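Local coordinates for protein AtxE2 (Asticcacaulis excentricus, PDB 5TXC) that hydrolyses the isopeptide bond of the lasso peptides astexin-2 and astexin-3, opening these threaded molecules into linear peptides, at residues L109-P114 / S124-T129; Q177-N182 / Y231-L236. One frame throughout, in Å; residues are numbered along the deposited sequence.

Contact 1 (L109-P114 / S124-T129); sequences LFWTIP and SGANLT
Phe110 and Asn127 face each other in a single bridge between two irregular loop segments, a non-hydrogen-bonded pair with the antiparallel pattern, one bond on each flank: Leu128 N gives to Leu109 O at 2.7 Å, and Trp111 N to Ala126 O at 2.9 Å with an N-H...O angle of 175°. Beyond the second bond, two waters extend the pairing. Water 1 takes the hydrogen of Gly125 N and donates to both Trp111 O and Ala126 O; water 2 links Ser124 N to Trp111 O.

The indole of Trp111 meets 124-129 along its rim. With CG anti to the backbone N (chi1 166°), its CD1 comes within 3.7 Å of Leu128 CD1, the two side chains crossing at roughly a right angle, while its CE3 lies 4.0 Å from Ser124 OG, which sits in the ring plane. On the other branch, Leu128 CD2 packs alongside Leu109 CD2 at 3.6 Å, a methyl-to-methyl contact that suits two leucines; Leu128 also touches Leu144 and Leu109 touches Gln146, both of strand 140-147. Phe110 turns its edge to Gly125 O, with CE1 4.0 Å from that oxygen, and its ring also meets Trp641 and His637 edge-to-face.

Ser124 OG accepts from Ala126 N at 3.2 Å, forming an ST turn. Gly125 suits the bend because a CB at its backbone angles would collide with the carbonyl oxygen of Ser124. Were Ser124 an alanine, Ala126 N would probably lose its side-chain acceptor, leaving the turn freer to move and the CE3 edge of Trp111 with less beside it.

The polar joints here are made largely by backbone and water, so the side chains chiefly set the shape at the base of a loop whose intervening residues include Trp116, which binds astexin-3.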
# COMPACT_ATOMS: atom_id res chain seq x y z
N LEU A 109 -0.71 14.75 -3.18
CA LEU A 109 -2.04 14.82 -2.59
C LEU A 109 -2.25 13.63 -1.67
O LEU A 109 -2.31 12.49 -2.14
CB LEU A 109 -3.08 14.86 -3.69
CG LEU A 109 -4.46 15.47 -3.49
CD1 LEU A 109 -5.12 15.68 -4.87
CD2 LEU A 109 -5.31 14.62 -2.60
N PHE A 110 -2.46 13.89 -0.39
CA PHE A 110 -2.53 12.81 0.59
C PHE A 110 -3.89 12.17 0.58
O PHE A 110 -4.91 12.87 0.61
CB PHE A 110 -2.22 13.32 1.99
CG PHE A 110 -0.79 13.70 2.19
CD1 PHE A 110 0.21 12.77 1.93
CD2 PHE A 110 -0.44 14.96 2.63
CE1 PHE A 110 1.53 13.11 2.10
CE2 PHE A 110 0.88 15.30 2.81
CZ PHE A 110 1.87 14.38 2.54
N TRP A 111 -3.91 10.85 0.53
CA TRP A 111 -5.15 10.10 0.63
C TRP A 111 -5.63 10.07 2.08
O TRP A 111 -4.92 9.61 2.98
CB TRP A 111 -4.94 8.69 0.08
CG TRP A 111 -6.03 7.76 0.43
CD1 TRP A 111 -7.25 7.67 -0.14
CD2 TRP A 111 -5.98 6.77 1.46
NE1 TRP A 111 -7.98 6.66 0.45
CE2 TRP A 111 -7.23 6.10 1.45
CE3 TRP A 111 -5.01 6.38 2.41
CZ2 TRP A 111 -7.53 5.06 2.35
CZ3 TRP A 111 -5.30 5.34 3.30
CH2 TRP A 111 -6.56 4.69 3.26
N THR A 112 -6.85 10.51 2.32
CA THR A 112 -7.36 10.67 3.67
C THR A 112 -8.75 10.06 3.82
O THR A 112 -9.57 10.11 2.89
CB THR A 112 -7.38 12.17 4.04
OG1 THR A 112 -7.97 12.34 5.33
CG2 THR A 112 -8.15 12.99 2.99
N ILE A 113 -8.99 9.46 4.98
CA ILE A 113 -10.32 8.93 5.33
C ILE A 113 -10.59 9.17 6.81
O ILE A 113 -9.67 9.23 7.63
CB ILE A 113 -10.44 7.42 5.03
CG1 ILE A 113 -9.33 6.66 5.76
CG2 ILE A 113 -10.42 7.16 3.54
CD1 ILE A 113 -9.75 5.31 6.28
N PRO A 114 -11.86 9.34 7.16
CA PRO A 114 -12.26 9.23 8.57
C PRO A 114 -11.95 7.84 9.10
O PRO A 114 -12.12 6.85 8.39
CB PRO A 114 -13.77 9.50 8.54
CG PRO A 114 -14.16 9.43 7.09
CD PRO A 114 -12.96 9.81 6.31
N SER A 124 -1.87 9.15 6.32
CA SER A 124 -1.00 7.97 6.41
C SER A 124 0.30 8.18 5.65
O SER A 124 1.33 7.59 5.99
CB SER A 124 -1.71 6.74 5.84
OG SER A 124 -1.58 6.74 4.42
N GLY A 125 0.28 9.06 4.63
CA GLY A 125 1.39 9.32 3.75
C GLY A 125 1.21 8.81 2.34
O GLY A 125 1.98 9.22 1.45
N ALA A 126 0.22 7.97 2.08
CA ALA A 126 -0.03 7.48 0.73
C ALA A 126 -0.64 8.58 -0.13
O ALA A 126 -1.41 9.41 0.36
CB ALA A 126 -0.96 6.26 0.77
N ASN A 127 -0.27 8.61 -1.41
CA ASN A 127 -0.84 9.55 -2.37
C ASN A 127 -2.23 9.11 -2.82
O ASN A 127 -2.48 7.91 -3.01
CB ASN A 127 0.05 9.69 -3.59
CG ASN A 127 0.30 8.36 -4.29
OD1 ASN A 127 0.57 7.34 -3.64
ND2 ASN A 127 0.21 8.36 -5.62
N LEU A 128 -3.13 10.07 -3.00
CA LEU A 128 -4.47 9.77 -3.52
C LEU A 128 -4.38 9.26 -4.95
O LEU A 128 -3.65 9.82 -5.78
CB LEU A 128 -5.36 11.01 -3.48
CG LEU A 128 -6.84 10.87 -3.90
CD1 LEU A 128 -7.61 10.04 -2.90
CD2 LEU A 128 -7.54 12.20 -4.10
N THR A 129 -5.13 8.21 -5.27
CA THR A 129 -5.22 7.79 -6.65
C THR A 129 -6.09 8.78 -7.40
O THR A 129 -7.18 9.13 -6.95
CB THR A 129 -5.80 6.37 -6.77
OG1 THR A 129 -4.86 5.44 -6.21
CG2 THR A 129 -6.04 5.99 -8.21
O HOH W 1 -1.90 9.85 3.03
O HOH W 2 -4.68 8.27 5.83

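Contact 2 (Q177-N182 / Y231-L236)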
# COMPACT_ATOMS: atom_id res chain seq x y z
N GLN A 177 -17.58 14.84 -11.03
CA GLN A 177 -18.07 14.16 -12.24
C GLN A 177 -18.58 15.20 -13.22
O GLN A 177 -18.94 16.32 -12.83
CB GLN A 177 -19.24 13.18 -11.96
CG GLN A 177 -18.92 12.09 -11.02
CD GLN A 177 -18.12 10.99 -11.65
OE1 GLN A 177 -17.84 11.01 -12.86
NE2 GLN A 177 -17.69 10.03 -10.81
N TRP A 178 -18.69 14.81 -14.49
CA TRP A 178 -19.38 15.63 -15.46
C TRP A 178 -20.86 15.29 -15.44
O TRP A 178 -21.24 14.12 -15.53
CB TRP A 178 -18.87 15.42 -16.88
CG TRP A 178 -17.46 15.69 -17.08
CD1 TRP A 178 -16.43 14.83 -16.90
CD2 TRP A 178 -16.89 16.92 -17.55
NE1 TRP A 178 -15.24 15.43 -17.23
CE2 TRP A 178 -15.49 16.72 -17.62
CE3 TRP A 178 -17.41 18.16 -17.91
CZ2 TRP A 178 -14.60 17.73 -18.03
CZ3 TRP A 178 -16.54 19.16 -18.33
CH2 TRP A 178 -15.15 18.94 -18.39
N LEU A 179 -21.70 16.32 -15.32
CA LEU A 179 -23.11 16.12 -15.58
C LEU A 179 -23.39 16.20 -17.08
O LEU A 179 -24.24 15.46 -17.59
CB LEU A 179 -23.94 17.14 -14.81
CG LEU A 179 -23.94 16.93 -13.30
CD1 LEU A 179 -24.81 17.96 -12.58
CD2 LEU A 179 -24.40 15.52 -12.96
N ASP A 180 -22.69 17.09 -17.78
CA ASP A 180 -22.64 17.19 -19.25
C ASP A 180 -21.32 17.84 -19.65
O ASP A 180 -20.41 18.01 -18.83
CB ASP A 180 -23.85 17.95 -19.81
CG ASP A 180 -23.96 19.36 -19.29
OD1 ASP A 180 -22.95 20.10 -19.31
OD2 ASP A 180 -25.07 19.76 -18.88
N ASP A 181 -21.22 18.29 -20.91
CA ASP A 181 -19.93 18.79 -21.36
C ASP A 181 -19.58 20.15 -20.78
O ASP A 181 -18.45 20.61 -20.95
CB ASP A 181 -19.87 18.90 -22.87
CG ASP A 181 -19.70 17.58 -23.55
OD1 ASP A 181 -18.90 16.75 -23.08
OD2 ASP A 181 -20.36 17.37 -24.59
N ASN A 182 -20.51 20.80 -20.10
CA ASN A 182 -20.28 22.12 -19.53
C ASN A 182 -20.62 22.21 -18.06
O ASN A 182 -20.56 23.30 -17.49
CB ASN A 182 -21.08 23.19 -20.29
CG ASN A 182 -20.51 23.49 -21.67
OD1 ASN A 182 -19.48 24.18 -21.80
ND2 ASN A 182 -21.15 22.95 -22.70
N TYR A 231 -22.72 18.66 -1.93
CA TYR A 231 -22.60 18.51 -3.37
C TYR A 231 -23.09 19.78 -4.05
O TYR A 231 -24.24 20.19 -3.86
CB TYR A 231 -23.37 17.29 -3.85
CG TYR A 231 -23.05 16.04 -3.06
CD1 TYR A 231 -23.68 15.77 -1.85
CD2 TYR A 231 -22.12 15.11 -3.54
CE1 TYR A 231 -23.38 14.62 -1.12
CE2 TYR A 231 -21.82 13.95 -2.83
CZ TYR A 231 -22.45 13.71 -1.62
OH TYR A 231 -22.14 12.57 -0.91
N GLN A 232 -22.23 20.39 -4.86
CA GLN A 232 -22.49 21.60 -5.60
C GLN A 232 -22.18 21.34 -7.07
O GLN A 232 -21.38 20.47 -7.39
CB GLN A 232 -21.64 22.78 -5.10
CG GLN A 232 -22.44 23.98 -4.56
CD GLN A 232 -22.14 24.27 -3.12
OE1 GLN A 232 -20.99 24.52 -2.76
NE2 GLN A 232 -23.16 24.24 -2.28
N VAL A 233 -22.81 22.11 -7.96
CA VAL A 233 -22.52 21.97 -9.39
C VAL A 233 -22.14 23.32 -9.96
O VAL A 233 -22.68 24.36 -9.57
CB VAL A 233 -23.67 21.30 -10.19
CG1 VAL A 233 -24.79 20.94 -9.29
CG2 VAL A 233 -24.11 22.14 -11.35
N LEU A 234 -21.13 23.31 -10.82
CA LEU A 234 -20.59 24.49 -11.46
C LEU A 234 -20.96 24.48 -12.93
O LEU A 234 -20.69 23.51 -13.64
CB LEU A 234 -19.06 24.54 -11.34
CG LEU A 234 -18.45 25.67 -12.18
CD1 LEU A 234 -18.80 27.00 -11.52
CD2 LEU A 234 -16.94 25.56 -12.40
N ASP A 235 -21.53 25.58 -13.40
CA ASP A 235 -21.73 25.80 -14.82
C ASP A 235 -20.47 26.43 -15.38
O ASP A 235 -20.11 27.55 -15.00
CB ASP A 235 -22.92 26.72 -15.06
CG ASP A 235 -23.29 26.86 -16.53
OD1 ASP A 235 -22.58 26.31 -17.41
OD2 ASP A 235 -24.30 27.54 -16.79
N LEU A 236 -19.82 25.74 -16.31
CA LEU A 236 -18.57 26.26 -16.84
C LEU A 236 -18.78 27.38 -17.84
O LEU A 236 -17.80 28.03 -18.22
CB LEU A 236 -17.77 25.12 -17.48
CG LEU A 236 -17.22 24.06 -16.53
CD1 LEU A 236 -16.86 22.79 -17.30
CD2 LEU A 236 -16.02 24.59 -15.81
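Asn182 O receives the hydrogen of Leu236 N at 2.8 Å, nearly in line with the carbonyl bond and with an N-H...O angle of 168°. Leu236 also wraps its side chain about the same oxygen: its CB lies 3.3 Å from Asn182 O. With CG anti to its carbonyl carbon (chi1 -68°), the leucine carries CD1 on to the indole of Trp178, 3.8 Å from CZ3, and the two side chains cross almost perpendicularly.

Asn182 is presented by an Asx turn. Asp180 OD1 accepts from Asn182 N at 2.7 Å and also bonds Thr183 OG1, so a single carboxylate oxygen holds the chain where it reverses; an aspartate fits because its short side chain can reach a backbone N two residues on. The turn joins strand 175-178 to strand 183-188 in a four-stranded antiparallel sheet, consistent with a blade of the beta-propeller that prolyl oligopeptidase relatives carry. Strand 183-188 runs between the two segments and pairs with 230-235 through Leu184 and Leu234, which explains why Leu179 and Val233 are 8.5 Å apart between their CA atoms.

Their side chains nevertheless meet over this intervening strand, Leu179 CD1 coming to 4.3 Å from Val233 CB, and aliphatic branches suit that mutual contact. Both also touch Arg242 of the next strand, and Leu179 touches Glu248 of helix 246-253. Asp235 OD1 is occupied by Lys237 N, just beyond the segment, while Trp178 NE1 donates to Arg133 O in the preceding sheet.

The contacts follow in series along the chain, contact 1 closing before contact 2 opens. Their centres are 25 Å apart and their nearest atoms about 11 Å, so they do not touch, but both lean on the sheet formed by residues 133-167: contact 1 through strand 140-147, contact 2 through Arg133. In contact 1 the side chain of Ser124 is about 5 Å from that of His638, the probable charge-relay histidine, and about 8 Å from that of the nucleophile Ser527. Contact 2, centred about 32 Å from the middle of the chain, lies away from the active site and belongs to the sheet of strands 175-178, 183-188, 230-235 and 241-243, probably a propeller blade.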